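Local coordinates for Serpin48 (Tenebrio molitor, PDB 3OZQ), which acts in insect innate immunity as a highly specific serpin that inhibits the protease SPE, at residues Asn95-Thr101 and Gln120-Phe126; Phe103-Phe109 and Ser299-Gly303. All blocks are in the same frame, centred on the assembly; numbering follows the deposited sequence.

Contact 1: residues Asn95-Thr101 and Gln120-Phe126; sequences NKIYVKT and QSENVDF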
loop_
_atom_site.group_PDB
_atom_site.type_symbol
_atom_site.label_atom_id
_atom_site.label_comp_id
_atom_site.label_asym_id
_atom_site.label_seq_id
_atom_site.Cartn_x
_atom_site.Cartn_y
_atom_site.Cartn_z
ATOM N N ASN A 95 1.526 11.547 -5.278
ATOM C CA ASN A 95 2.773 11.532 -4.544
ATOM C C ASN A 95 3.511 12.824 -4.815
ATOM O O ASN A 95 3.668 13.239 -5.965
ATOM C CB ASN A 95 3.648 10.332 -4.941
ATOM C CG ASN A 95 2.987 8.989 -4.635
ATOM O OD1 ASN A 95 3.470 7.922 -5.066
ATOM N ND2 ASN A 95 1.875 9.030 -3.897
ATOM N N LYS A 96 3.964 13.463 -3.749
ATOM C CA LYS A 96 4.625 14.750 -3.887
ATOM C C LYS A 96 5.668 14.969 -2.811
ATOM O O LYS A 96 5.539 14.494 -1.681
ATOM C CB LYS A 96 3.585 15.862 -3.860
ATOM C CG LYS A 96 4.177 17.235 -3.765
ATOM C CD LYS A 96 4.028 17.999 -5.027
ATOM C CE LYS A 96 2.608 18.432 -5.235
ATOM N NZ LYS A 96 2.605 19.668 -6.085
ATOM N N ILE A 97 6.721 15.695 -3.173
ATOM C CA ILE A 97 7.742 16.063 -2.218
ATOM C C ILE A 97 7.707 17.567 -2.118
ATOM O O ILE A 97 8.131 18.255 -3.039
ATOM C CB ILE A 97 9.131 15.574 -2.664
ATOM C CG1 ILE A 97 9.163 14.037 -2.677
ATOM C CG2 ILE A 97 10.213 16.110 -1.739
ATOM C CD1 ILE A 97 10.569 13.459 -2.786
ATOM N N TYR A 98 7.141 18.074 -1.029
ATOM C CA TYR A 98 7.091 19.519 -0.793
ATOM C C TYR A 98 8.331 19.961 -0.035
ATOM O O TYR A 98 8.699 19.328 0.954
ATOM C CB TYR A 98 5.857 19.891 0.016
ATOM C CG TYR A 98 4.573 19.860 -0.764
ATOM C CD1 TYR A 98 4.135 20.975 -1.465
ATOM C CD2 TYR A 98 3.795 18.707 -0.806
ATOM C CE1 TYR A 98 2.956 20.945 -2.175
ATOM C CE2 TYR A 98 2.616 18.668 -1.506
ATOM C CZ TYR A 98 2.195 19.786 -2.189
ATOM O OH TYR A 98 1.018 19.735 -2.893
ATOM N N VAL A 99 8.943 21.062 -0.491
ATOM C CA VAL A 99 10.212 21.544 0.050
ATOM C C VAL A 99 10.174 23.012 0.546
ATOM O O VAL A 99 9.548 23.876 -0.065
ATOM C CB VAL A 99 11.349 21.354 -0.989
ATOM C CG1 VAL A 99 12.669 21.805 -0.422
ATOM C CG2 VAL A 99 11.420 19.872 -1.430
ATOM N N LYS A 100 10.836 23.257 1.670
ATOM C CA LYS A 100 10.882 24.566 2.335
ATOM C C LYS A 100 11.188 25.672 1.316
ATOM O O LYS A 100 12.123 25.518 0.534
ATOM C CB LYS A 100 11.977 24.495 3.404
ATOM C CG LYS A 100 12.118 25.674 4.350
ATOM C CD LYS A 100 13.208 25.357 5.371
ATOM C CE LYS A 100 13.696 26.607 6.123
ATOM N NZ LYS A 100 12.708 27.111 7.130
ATOM N N THR A 101 10.411 26.765 1.311
ATOM C CA THR A 101 10.544 27.774 0.239
ATOM C C THR A 101 11.962 28.313 0.105
ATOM O O THR A 101 12.402 28.651 -0.993
ATOM C CB THR A 101 9.531 28.983 0.308
ATOM O OG1 THR A 101 9.186 29.300 1.663
ATOM C CG2 THR A 101 8.257 28.679 -0.471
ATOM N N GLN A 120 5.643 14.373 -8.009
ATOM C CA GLN A 120 6.217 15.676 -8.325
ATOM C C GLN A 120 6.828 16.339 -7.109
ATOM O O GLN A 120 6.744 15.810 -6.005
ATOM C CB GLN A 120 5.202 16.571 -9.019
ATOM C CG GLN A 120 4.081 17.031 -8.175
ATOM C CD GLN A 120 2.979 17.623 -9.017
ATOM O OE1 GLN A 120 2.326 18.589 -8.621
ATOM N NE2 GLN A 120 2.760 17.037 -10.190
ATOM N N SER A 121 7.481 17.484 -7.320
ATOM C CA SER A 121 8.104 18.195 -6.215
ATOM C C SER A 121 7.876 19.691 -6.376
ATOM O O SER A 121 7.797 20.202 -7.494
ATOM C CB SER A 121 9.588 17.860 -6.122
ATOM O OG SER A 121 10.189 18.484 -4.999
ATOM N N GLU A 122 7.752 20.380 -5.250
ATOM C CA GLU A 122 7.256 21.748 -5.240
ATOM C C GLU A 122 7.686 22.442 -3.954
ATOM O O GLU A 122 7.780 21.802 -2.900
ATOM C CB GLU A 122 5.729 21.716 -5.380
ATOM C CG GLU A 122 5.008 23.036 -5.224
ATOM C CD GLU A 122 3.580 22.971 -5.746
ATOM O OE1 GLU A 122 2.667 23.563 -5.112
ATOM O OE2 GLU A 122 3.373 22.332 -6.806
ATOM N N ASN A 123 7.994 23.740 -4.052
ATOM C CA ASN A 123 8.317 24.553 -2.881
ATOM C C ASN A 123 7.057 25.027 -2.203
ATOM O O ASN A 123 6.069 25.334 -2.867
ATOM C CB ASN A 123 9.170 25.784 -3.253
ATOM C CG ASN A 123 10.644 25.466 -3.343
ATOM O OD1 ASN A 123 11.298 25.216 -2.334
ATOM N ND2 ASN A 123 11.178 25.470 -4.558
ATOM N N VAL A 124 7.092 25.101 -0.877
ATOM C CA VAL A 124 5.937 25.556 -0.122
ATOM C C VAL A 124 6.438 26.200 1.151
ATOM O O VAL A 124 7.443 25.768 1.713
ATOM C CB VAL A 124 4.952 24.384 0.217
ATOM C CG1 VAL A 124 5.616 23.360 1.127
ATOM C CG2 VAL A 124 3.677 24.914 0.862
ATOM N N ASP A 125 5.748 27.246 1.591
ATOM C CA ASP A 125 6.091 27.905 2.841
ATOM C C ASP A 125 5.426 27.208 4.016
ATOM O O ASP A 125 4.214 27.316 4.198
ATOM C CB ASP A 125 5.656 29.370 2.818
ATOM C CG ASP A 125 6.202 30.154 4.005
ATOM O OD1 ASP A 125 6.740 29.523 4.941
ATOM O OD2 ASP A 125 6.092 31.399 4.004
ATOM N N PHE A 126 6.218 26.510 4.823
ATOM C CA PHE A 126 5.676 25.817 5.992
ATOM C C PHE A 126 5.462 26.765 7.184
ATOM O O PHE A 126 4.909 26.363 8.209
ATOM C CB PHE A 126 6.570 24.641 6.408
ATOM C CG PHE A 126 6.750 23.579 5.333
ATOM C CD1 PHE A 126 5.748 22.662 5.057
ATOM C CD2 PHE A 126 7.936 23.488 4.631
ATOM C CE1 PHE A 126 5.923 21.684 4.079
ATOM C CE2 PHE A 126 8.119 22.510 3.657
ATOM C CZ PHE A 126 7.124 21.614 3.385
HETATM O O HOH W 1 0.454 22.072 -4.854
#
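The ammonium of Lys96 reaches across to two side chains of the neighbouring strand. Lys96 NZ donates to a lone pair of Gln120 OE1, in the plane of that amide, at 2.8 Å, and forms a salt bridge with Glu122 OE2 at 2.9 Å. Bends at chi2 (109°) and chi3 (73°) bring the lysine chain to these partners. The other carboxylate oxygen, Glu122 OE1, takes a hydrogen bond from a water 2.7 Å away, which also meets Tyr98 OH. Beneath this polar group runs a parallel ladder from Asn95 to Val124; its carbonyl Ile97 O is gripped from opposite faces of its plane, by Glu122 N at 3.1 Å and Ser121 OG at 2.9 Å. Packing takes over further along: Val124 CG1 lies 3.7 Å from Tyr98 CB, and the Phe126 ring turns its edge to Tyr98 O and Lys100 N. The strands belong to serpin sheet A, joined through helix 107-115 in a beta-alpha-beta crossover. Helix 129-143 lies over the Lys96 and Tyr98 face, where Trp139 adds a cation-pi contact to Lys96. A lysine so shared would probably keep its positive charge, and its bonds pair the strands by side chain as well as by backbone.

Contact 2: residues Phe103-Phe109 and Ser299-Gly303; sequences FSVREEF and SGIAG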
loop_
_atom_site.group_PDB
_atom_site.type_symbol
_atom_site.label_atom_id
_atom_site.label_comp_id
_atom_site.label_asym_id
_atom_site.label_seq_id
_atom_site.Cartn_x
_atom_site.Cartn_y
_atom_site.Cartn_z
ATOM N N PHE A 103 14.660 27.054 -0.096
ATOM C CA PHE A 103 15.564 26.318 -0.963
ATOM C C PHE A 103 14.845 25.835 -2.221
ATOM O O PHE A 103 14.222 24.766 -2.234
ATOM C CB PHE A 103 16.237 25.161 -0.211
ATOM C CG PHE A 103 16.792 25.544 1.139
ATOM C CD1 PHE A 103 16.091 25.259 2.299
ATOM C CD2 PHE A 103 18.011 26.186 1.248
ATOM C CE1 PHE A 103 16.598 25.596 3.539
ATOM C CE2 PHE A 103 18.521 26.539 2.492
ATOM C CZ PHE A 103 17.814 26.247 3.635
ATOM N N SER A 104 14.935 26.647 -3.270
ATOM C CA SER A 104 14.334 26.356 -4.566
ATOM C C SER A 104 14.659 24.945 -5.055
ATOM O O SER A 104 15.821 24.551 -5.134
ATOM C CB SER A 104 14.801 27.380 -5.604
ATOM O OG SER A 104 14.305 28.670 -5.295
ATOM N N VAL A 105 13.621 24.190 -5.387
ATOM C CA VAL A 105 13.808 22.843 -5.889
ATOM C C VAL A 105 14.514 22.881 -7.240
ATOM O O VAL A 105 14.100 23.608 -8.148
ATOM C CB VAL A 105 12.458 22.121 -6.036
ATOM C CG1 VAL A 105 12.677 20.667 -6.472
ATOM C CG2 VAL A 105 11.688 22.186 -4.739
ATOM N N ARG A 106 15.577 22.094 -7.367
ATOM C CA ARG A 106 16.292 21.972 -8.633
ATOM C C ARG A 106 15.396 21.404 -9.723
ATOM O O ARG A 106 14.856 20.305 -9.584
ATOM C CB ARG A 106 17.538 21.100 -8.463
ATOM C CG ARG A 106 18.449 21.573 -7.344
ATOM C CD ARG A 106 19.679 20.699 -7.204
ATOM N NE ARG A 106 20.331 20.910 -5.913
ATOM C CZ ARG A 106 21.174 21.909 -5.651
ATOM N NH1 ARG A 106 21.468 22.798 -6.593
ATOM N NH2 ARG A 106 21.723 22.025 -4.445
ATOM N N GLU A 107 15.238 22.161 -10.807
ATOM C CA GLU A 107 14.381 21.757 -11.924
ATOM C C GLU A 107 14.611 20.310 -12.361
ATOM O O GLU A 107 13.679 19.630 -12.787
ATOM C CB GLU A 107 14.580 22.695 -13.119
ATOM C CG GLU A 107 13.949 24.067 -12.947
ATOM C CD GLU A 107 13.062 24.438 -14.122
ATOM O OE1 GLU A 107 12.205 25.337 -13.961
ATOM O OE2 GLU A 107 13.222 23.825 -15.203
ATOM N N GLU A 108 15.858 19.859 -12.259
ATOM C CA GLU A 108 16.245 18.500 -12.620
ATOM C C GLU A 108 15.553 17.447 -11.751
ATOM O O GLU A 108 15.330 16.316 -12.192
ATOM C CB GLU A 108 17.759 18.346 -12.469
ATOM C CG GLU A 108 18.287 16.968 -12.838
ATOM C CD GLU A 108 19.750 16.763 -12.454
ATOM O OE1 GLU A 108 20.382 17.715 -11.937
ATOM O OE2 GLU A 108 20.267 15.642 -12.670
ATOM N N PHE A 109 15.240 17.815 -10.511
ATOM C CA PHE A 109 14.598 16.896 -9.577
ATOM C C PHE A 109 13.109 16.870 -9.846
ATOM O O PHE A 109 12.478 15.809 -9.788
ATOM C CB PHE A 109 14.873 17.301 -8.125
ATOM C CG PHE A 109 14.446 16.269 -7.103
ATOM C CD1 PHE A 109 15.148 15.080 -6.952
ATOM C CD2 PHE A 109 13.358 16.500 -6.281
ATOM C CE1 PHE A 109 14.754 14.129 -6.004
ATOM C CE2 PHE A 109 12.962 15.553 -5.336
ATOM C CZ PHE A 109 13.669 14.376 -5.197
ATOM N N SER A 299 21.095 17.373 -0.921
ATOM C CA SER A 299 21.577 18.433 -1.821
ATOM C C SER A 299 21.177 18.236 -3.284
ATOM O O SER A 299 21.284 19.158 -4.092
ATOM C CB SER A 299 23.102 18.600 -1.712
ATOM O OG SER A 299 23.792 17.367 -1.880
ATOM N N GLY A 300 20.749 17.024 -3.626
ATOM C CA GLY A 300 20.217 16.751 -4.948
ATOM C C GLY A 300 18.822 17.318 -5.123
ATOM O O GLY A 300 18.339 17.466 -6.238
ATOM N N ILE A 301 18.164 17.649 -4.021
ATOM C CA ILE A 301 16.833 18.224 -4.112
ATOM C C ILE A 301 16.940 19.751 -4.148
ATOM O O ILE A 301 16.406 20.405 -5.047
ATOM C CB ILE A 301 15.937 17.745 -2.952
ATOM C CG1 ILE A 301 15.727 16.228 -3.052
ATOM C CG2 ILE A 301 14.602 18.481 -2.958
ATOM C CD1 ILE A 301 15.196 15.592 -1.791
ATOM N N ALA A 302 17.649 20.307 -3.172
ATOM C CA ALA A 302 17.869 21.752 -3.109
ATOM C C ALA A 302 18.819 22.077 -1.981
ATOM O O ALA A 302 18.975 21.294 -1.046
ATOM C CB ALA A 302 16.542 22.493 -2.921
ATOM N N GLY A 303 19.468 23.234 -2.081
ATOM C CA GLY A 303 20.395 23.678 -1.061
ATOM C C GLY A 303 21.662 22.854 -0.989
ATOM O O GLY A 303 21.975 22.080 -1.891
#
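Arg106 meets the 299-303 loop with both its backbone and its side chain. Its N-H points almost straight at Ile301 O, 3.0 Å from Arg106 N with an angle of 175° at the hydrogen. From there the arginine chain runs extended from CG to NE beside the loop, passing Ile301 O with CG and Gly300 O with CD. Arg106 NE donates to Ser299 O at 2.7 Å, a bent bond whose acceptor is tilted 26° from the guanidinium plane; NH2 adds a weak bond to the same oxygen, while Gly303 O sits at the guanidinium edge. The methyl of Ala302 presses against the backbone, CB standing 3.1 Å from Ser104 O, and also touches Phe103 CB.

Arg106 is at the same time the N-cap residue of helix 107-115, the crossover helix between two strands of serpin sheet A, and its carbonyl O receives the bond from Phe109 N in the first turn. In that same turn, Phe109 has CG anti to its backbone N (chi1 -170°), which brings one ring face to Ile301: CG1 of Ile301 makes a CH-pi contact 3.6 Å from the ring centroid.

Farther out, Leu47 and Ser50 of helix 38-50 touch Phe109, and Val99 of strand 90-100 touches Ile301. Within the loop, Gly303 has a positive phi, which favours glycine, and Ser299 OG is hydrogen-bonded to Asp297 OD1, just ahead of the segment.

Both contacts draw on one beta-alpha-beta unit, and their centres are about 10 Å apart. Contact 1 pairs its two strands, whereas contact 2 ties the start of its helix, and the chain leading into it, to an outside loop from much later in the sequence. Contact 1 is the more buried of the two; contact 2 is nearer the surface, its centre about 28 Å from the centre of the chain against 22 Å. Their chemistry differs accordingly. A regular ladder plus a lysine shared between acidic and amide partners serves the strands, while the loop, lacking regular structure, offers backbone carbonyls to one arginine. The two meet where Val105 packs against Ser121 and Asn123.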